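PDB 4MR0: plasmin and fibronectin-binding protein A from Streptococcus pneumoniae, which acts as a surface adhesin and invasin, binding human fibronectin, plasmin, plasminogen and serum albumin. Local coordinates for residues M195-W208 with R312-K324. Numbering follows the deposited sequence.
With MN (manganese (II) ion), chain F; MN (manganese (II) ion), chain G.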
loop_
_atom_site.group_PDB
_atom_site.type_symbol
_atom_site.label_atom_id
_atom_site.label_comp_id
_atom_site.label_asym_id
_atom_site.label_seq_id
_atom_site.Cartn_x
_atom_site.Cartn_y
_atom_site.Cartn_z
ATOM N N MET A 195 4.674 -3.212 18.477
ATOM C CA MET A 195 5.939 -2.677 17.969
ATOM C C MET A 195 7.056 -3.700 18.204
ATOM O O MET A 195 6.961 -4.526 19.116
ATOM C CB MET A 195 6.294 -1.375 18.672
ATOM C CG MET A 195 5.447 -0.185 18.243
ATOM S SD MET A 195 6.089 1.395 18.864
ATOM C CE MET A 195 4.824 2.536 18.396
ATOM N N THR A 196 8.097 -3.662 17.371
ATOM C CA THR A 196 9.217 -4.591 17.501
ATOM C C THR A 196 10.412 -3.935 18.185
ATOM O O THR A 196 11.533 -4.446 18.149
ATOM C CB THR A 196 9.672 -5.120 16.132
ATOM O OG1 THR A 196 10.134 -4.030 15.328
ATOM C CG2 THR A 196 8.525 -5.830 15.425
ATOM N N GLY A 197 10.159 -2.796 18.812
ATOM C CA GLY A 197 11.198 -2.079 19.525
ATOM C C GLY A 197 10.540 -1.251 20.608
ATOM O O GLY A 197 9.340 -0.988 20.541
ATOM N N LEU A 198 11.313 -0.823 21.598
ATOM C CA LEU A 198 10.759 -0.046 22.700
ATOM C C LEU A 198 10.383 1.390 22.361
ATOM O O LEU A 198 11.000 2.037 21.515
ATOM C CB LEU A 198 11.739 -0.031 23.878
ATOM C CG LEU A 198 12.033 -1.374 24.552
ATOM C CD1 LEU A 198 12.993 -1.151 25.719
ATOM C CD2 LEU A 198 10.732 -2.004 25.048
ATOM N N PHE A 199 9.346 1.868 23.038
ATOM C CA PHE A 199 8.882 3.239 22.896
ATOM C C PHE A 199 8.253 3.626 24.231
ATOM O O PHE A 199 7.507 2.845 24.822
ATOM C CB PHE A 199 7.847 3.377 21.772
ATOM C CG PHE A 199 7.416 4.801 21.531
ATOM C CD1 PHE A 199 6.454 5.401 22.347
ATOM C CD2 PHE A 199 8.028 5.568 20.541
ATOM C CE1 PHE A 199 6.110 6.741 22.182
ATOM C CE2 PHE A 199 7.692 6.913 20.367
ATOM C CZ PHE A 199 6.733 7.502 21.190
ATOM N N THR A 200 8.575 4.821 24.711
ATOM C CA THR A 200 8.034 5.317 25.973
ATOM C C THR A 200 7.271 6.607 25.696
ATOM O O THR A 200 6.044 6.624 25.665
ATOM C CB THR A 200 9.163 5.596 26.991
ATOM O OG1 THR A 200 10.187 6.389 26.375
ATOM C CG2 THR A 200 9.771 4.291 27.478
ATOM N N ASP A 201 8.006 7.692 25.484
ATOM C CA ASP A 201 7.385 8.978 25.186
ATOM C C ASP A 201 8.206 9.694 24.129
ATOM O O ASP A 201 9.379 9.378 23.924
ATOM C CB ASP A 201 7.298 9.844 26.445
ATOM C CG ASP A 201 6.590 9.139 27.591
ATOM O OD1 ASP A 201 7.267 8.426 28.365
ATOM O OD2 ASP A 201 5.352 9.279 27.707
ATOM N N ASP A 202 7.590 10.651 23.449
ATOM C CA ASP A 202 8.298 11.397 22.419
ATOM C C ASP A 202 9.422 12.181 23.096
ATOM O O ASP A 202 9.225 12.771 24.162
ATOM C CB ASP A 202 7.331 12.337 21.697
ATOM C CG ASP A 202 7.964 13.018 20.502
ATOM O OD1 ASP A 202 8.811 12.385 19.834
ATOM O OD2 ASP A 202 7.602 14.180 20.221
ATOM N N GLY A 203 10.602 12.161 22.489
ATOM C CA GLY A 203 11.739 12.855 23.059
ATOM C C GLY A 203 12.629 11.884 23.805
ATOM O O GLY A 203 13.759 12.215 24.169
ATOM N N ALA A 204 12.120 10.677 24.026
ATOM C CA ALA A 204 12.870 9.638 24.731
ATOM C C ALA A 204 13.070 8.401 23.854
ATOM O O ALA A 204 13.348 7.312 24.366
ATOM C CB ALA A 204 12.144 9.249 26.007
ATOM N N GLN A 205 12.927 8.560 22.541
ATOM C CA GLN A 205 13.106 7.427 21.633
ATOM C C GLN A 205 14.486 6.816 21.797
ATOM O O GLN A 205 15.434 7.492 22.187
ATOM C CB GLN A 205 12.917 7.849 20.172
ATOM C CG GLN A 205 11.465 8.028 19.751
ATOM C CD GLN A 205 10.951 9.430 20.010
ATOM O OE1 GLN A 205 11.393 10.108 20.949
ATOM N NE2 GLN A 205 10.004 9.869 19.188
ATOM N N VAL A 206 14.589 5.524 21.509
ATOM C CA VAL A 206 15.859 4.820 21.600
ATOM C C VAL A 206 16.108 4.122 20.272
ATOM O O VAL A 206 15.196 3.980 19.449
ATOM C CB VAL A 206 15.849 3.751 22.725
ATOM C CG1 VAL A 206 15.705 4.418 24.092
ATOM C CG2 VAL A 206 14.714 2.761 22.493
ATOM N N GLU A 207 17.346 3.693 20.059
ATOM C CA GLU A 207 17.707 2.982 18.841
ATOM C C GLU A 207 17.112 1.575 18.937
ATOM O O GLU A 207 17.184 0.941 19.990
ATOM C CB GLU A 207 19.231 2.891 18.736
ATOM C CG GLU A 207 19.744 2.233 17.471
ATOM C CD GLU A 207 19.809 3.183 16.284
ATOM O OE1 GLU A 207 19.459 4.373 16.436
ATOM O OE2 GLU A 207 20.219 2.734 15.194
ATOM N N TRP A 208 16.501 1.095 17.856
ATOM C CA TRP A 208 15.931 -0.252 17.853
ATOM C C TRP A 208 16.970 -1.235 17.322
ATOM O O TRP A 208 17.461 -1.081 16.208
ATOM C CB TRP A 208 14.678 -0.322 16.961
ATOM C CG TRP A 208 13.428 0.228 17.593
ATOM C CD1 TRP A 208 13.353 1.050 18.681
ATOM C CD2 TRP A 208 12.076 0.050 17.129
ATOM N NE1 TRP A 208 12.039 1.391 18.930
ATOM C CE2 TRP A 208 11.240 0.788 18.005
ATOM C CE3 TRP A 208 11.497 -0.682 16.087
ATOM C CZ2 TRP A 208 9.848 0.843 17.836
ATOM C CZ3 TRP A 208 10.107 -0.628 15.922
ATOM C CH2 TRP A 208 9.301 0.121 16.803
ATOM N N ARG A 312 13.730 8.548 10.811
ATOM C CA ARG A 312 12.917 9.094 11.886
ATOM C C ARG A 312 11.674 9.788 11.327
ATOM O O ARG A 312 10.614 9.784 11.952
ATOM C CB ARG A 312 13.763 10.048 12.741
ATOM C CG ARG A 312 14.890 9.320 13.464
ATOM C CD ARG A 312 15.805 10.261 14.241
ATOM N NE ARG A 312 15.139 10.884 15.379
ATOM C CZ ARG A 312 15.749 11.695 16.240
ATOM N NH1 ARG A 312 17.038 11.978 16.086
ATOM N NH2 ARG A 312 15.076 12.227 17.251
ATOM N N LYS A 313 11.807 10.356 10.132
ATOM C CA LYS A 313 10.696 11.038 9.476
ATOM C C LYS A 313 9.542 10.067 9.201
ATOM O O LYS A 313 8.385 10.361 9.499
ATOM C CB LYS A 313 11.175 11.661 8.160
ATOM C CG LYS A 313 10.074 12.324 7.337
ATOM C CD LYS A 313 9.547 13.583 8.009
ATOM C CE LYS A 313 8.353 14.159 7.250
ATOM N NZ LYS A 313 8.669 14.421 5.811
ATOM N N GLY A 314 9.857 8.906 8.633
ATOM C CA GLY A 314 8.817 7.931 8.347
ATOM C C GLY A 314 8.572 6.923 9.464
ATOM O O GLY A 314 7.571 6.216 9.457
ATOM N N PHE A 315 9.480 6.846 10.430
ATOM C CA PHE A 315 9.336 5.886 11.524
ATOM C C PHE A 315 9.801 6.586 12.808
ATOM O O PHE A 315 10.864 6.285 13.350
ATOM C CB PHE A 315 10.198 4.644 11.226
ATOM C CG PHE A 315 9.730 3.392 11.909
ATOM C CD1 PHE A 315 8.619 2.695 11.433
ATOM C CD2 PHE A 315 10.386 2.918 13.039
ATOM C CE1 PHE A 315 8.175 1.539 12.074
ATOM C CE2 PHE A 315 9.952 1.766 13.689
ATOM C CZ PHE A 315 8.837 1.074 13.204
ATOM N N PRO A 316 8.994 7.533 13.306
ATOM C CA PRO A 316 9.273 8.320 14.514
ATOM C C PRO A 316 9.267 7.577 15.845
ATOM O O PRO A 316 9.434 8.195 16.899
ATOM C CB PRO A 316 8.207 9.412 14.455
ATOM C CG PRO A 316 7.040 8.688 13.864
ATOM C CD PRO A 316 7.675 7.885 12.743
ATOM N N TYR A 317 9.113 6.259 15.798
ATOM C CA TYR A 317 9.066 5.443 17.007
ATOM C C TYR A 317 10.437 5.050 17.533
ATOM O O TYR A 317 10.554 4.538 18.645
ATOM C CB TYR A 317 8.240 4.186 16.728
ATOM C CG TYR A 317 7.045 4.500 15.864
ATOM C CD1 TYR A 317 6.023 5.323 16.335
ATOM C CD2 TYR A 317 6.982 4.056 14.541
ATOM C CE1 TYR A 317 4.970 5.709 15.511
ATOM C CE2 TYR A 317 5.938 4.434 13.706
ATOM C CZ TYR A 317 4.936 5.265 14.200
ATOM O OH TYR A 317 3.917 5.677 13.379
ATOM N N ALA A 318 11.471 5.287 16.731
ATOM C CA ALA A 318 12.829 4.945 17.122
ATOM C C ALA A 318 13.824 5.989 16.622
ATOM O O ALA A 318 13.457 6.906 15.877
ATOM C CB ALA A 318 13.195 3.565 16.576
ATOM N N LEU A 319 15.077 5.843 17.038
ATOM C CA LEU A 319 16.136 6.763 16.645
ATOM C C LEU A 319 16.813 6.403 15.325
ATOM O O LEU A 319 17.496 7.244 14.740
ATOM C CB LEU A 319 17.208 6.842 17.737
ATOM C CG LEU A 319 16.832 7.543 19.040
ATOM C CD1 LEU A 319 18.019 7.471 19.983
ATOM C CD2 LEU A 319 16.431 8.995 18.767
ATOM N N ASN A 320 16.632 5.168 14.863
ATOM C CA ASN A 320 17.247 4.720 13.608
ATOM C C ASN A 320 16.985 5.742 12.514
ATOM O O ASN A 320 15.837 6.046 12.205
ATOM C CB ASN A 320 16.688 3.358 13.193
ATOM C CG ASN A 320 16.902 2.294 14.254
ATOM O OD1 ASN A 320 17.453 1.225 13.980
ATOM N ND2 ASN A 320 16.461 2.580 15.471
ATOM N N ASP A 321 18.052 6.261 11.907
ATOM C CA ASP A 321 17.884 7.284 10.886
ATOM C C ASP A 321 18.850 7.172 9.700
ATOM O O ASP A 321 19.155 8.180 9.061
ATOM C CB ASP A 321 18.028 8.653 11.567
ATOM C CG ASP A 321 17.377 9.779 10.792
ATOM O OD1 ASP A 321 16.290 9.573 10.205
ATOM O OD2 ASP A 321 17.945 10.890 10.798
ATOM N N ASP A 322 19.333 5.969 9.385
ATOM C CA ASP A 322 20.249 5.855 8.252
ATOM C C ASP A 322 19.627 5.366 6.944
ATOM O O ASP A 322 20.345 5.011 6.010
ATOM C CB ASP A 322 21.474 4.997 8.600
ATOM C CG ASP A 322 21.112 3.660 9.200
ATOM O OD1 ASP A 322 20.148 3.023 8.723
ATOM O OD2 ASP A 322 21.815 3.236 10.142
ATOM N N GLY A 323 18.299 5.359 6.879
ATOM C CA GLY A 323 17.615 4.954 5.661
ATOM C C GLY A 323 17.684 3.495 5.232
ATOM O O GLY A 323 17.588 3.199 4.037
ATOM N N LYS A 324 17.839 2.583 6.189
ATOM C CA LYS A 324 17.901 1.152 5.890
ATOM C C LYS A 324 16.647 0.751 5.100
ATOM O O LYS A 324 15.532 1.102 5.470
ATOM C CB LYS A 324 17.978 0.365 7.201
ATOM C CG LYS A 324 18.231 -1.120 7.046
ATOM C CD LYS A 324 18.301 -1.781 8.411
ATOM C CE LYS A 324 18.619 -3.256 8.292
ATOM N NZ LYS A 324 17.584 -3.962 7.492
HETATM MN MN MN F . 4.259 5.392 26.208
HETATM MN MN MN G . 5.944 5.292 8.339
HETATM O O HOH W 1 11.869 4.597 21.031
HETATM O O HOH W 2 4.940 3.380 25.125
HETATM O O HOH W 3 3.492 7.182 27.587
HETATM O O HOH W 4 20.330 3.652 12.666
HETATM O O HOH W 5 5.439 4.484 27.918
#
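Both amide hydrogens of Gln205 NE2 are used: one reaches Pro316 O at 2.9 Å, almost head-on to the carbonyl, and the other goes to the anti lone pair of Asp202 OD1. Gln205 OE1 accepts from Gly203 N, so three bonds fix the amide's rotation; the bend at chi2 (88°) turns the amide toward Asp202 and Gly203 of the type II turn 201-204. A water donates to Leu198 O and Tyr317 O and accepts from Val206 N, bridging the two loops, and Leu319 N donates a hydrogen bond to Val206 O at 3.0 Å from above the carbonyl plane. Beside these polar links, the Trp208 indole is sandwiched: Gly197 CA lies over one face, and Ala318 CB sits on the other, 3.3 Å from the centroid of the five-membered ring. Phe315 turns its edge to the six-membered ring in an offset T-shaped pair, planes at 88°, while Trp208 NE1 donates a hydrogen bond to Leu198 O. Met195 CE packs on Tyr317 CD1 at 3.7 Å, with SD oblique to the ring in a Met-aromatic contact; Tyr317 OH is hydrogen-bonded to Gln271 NE2. Thr200 O and Gly314 O each bind a separate manganese ion. The contact thus joins two inter-strand loops projecting from the right-handed parallel beta-helix of the pectate lyase-like fold.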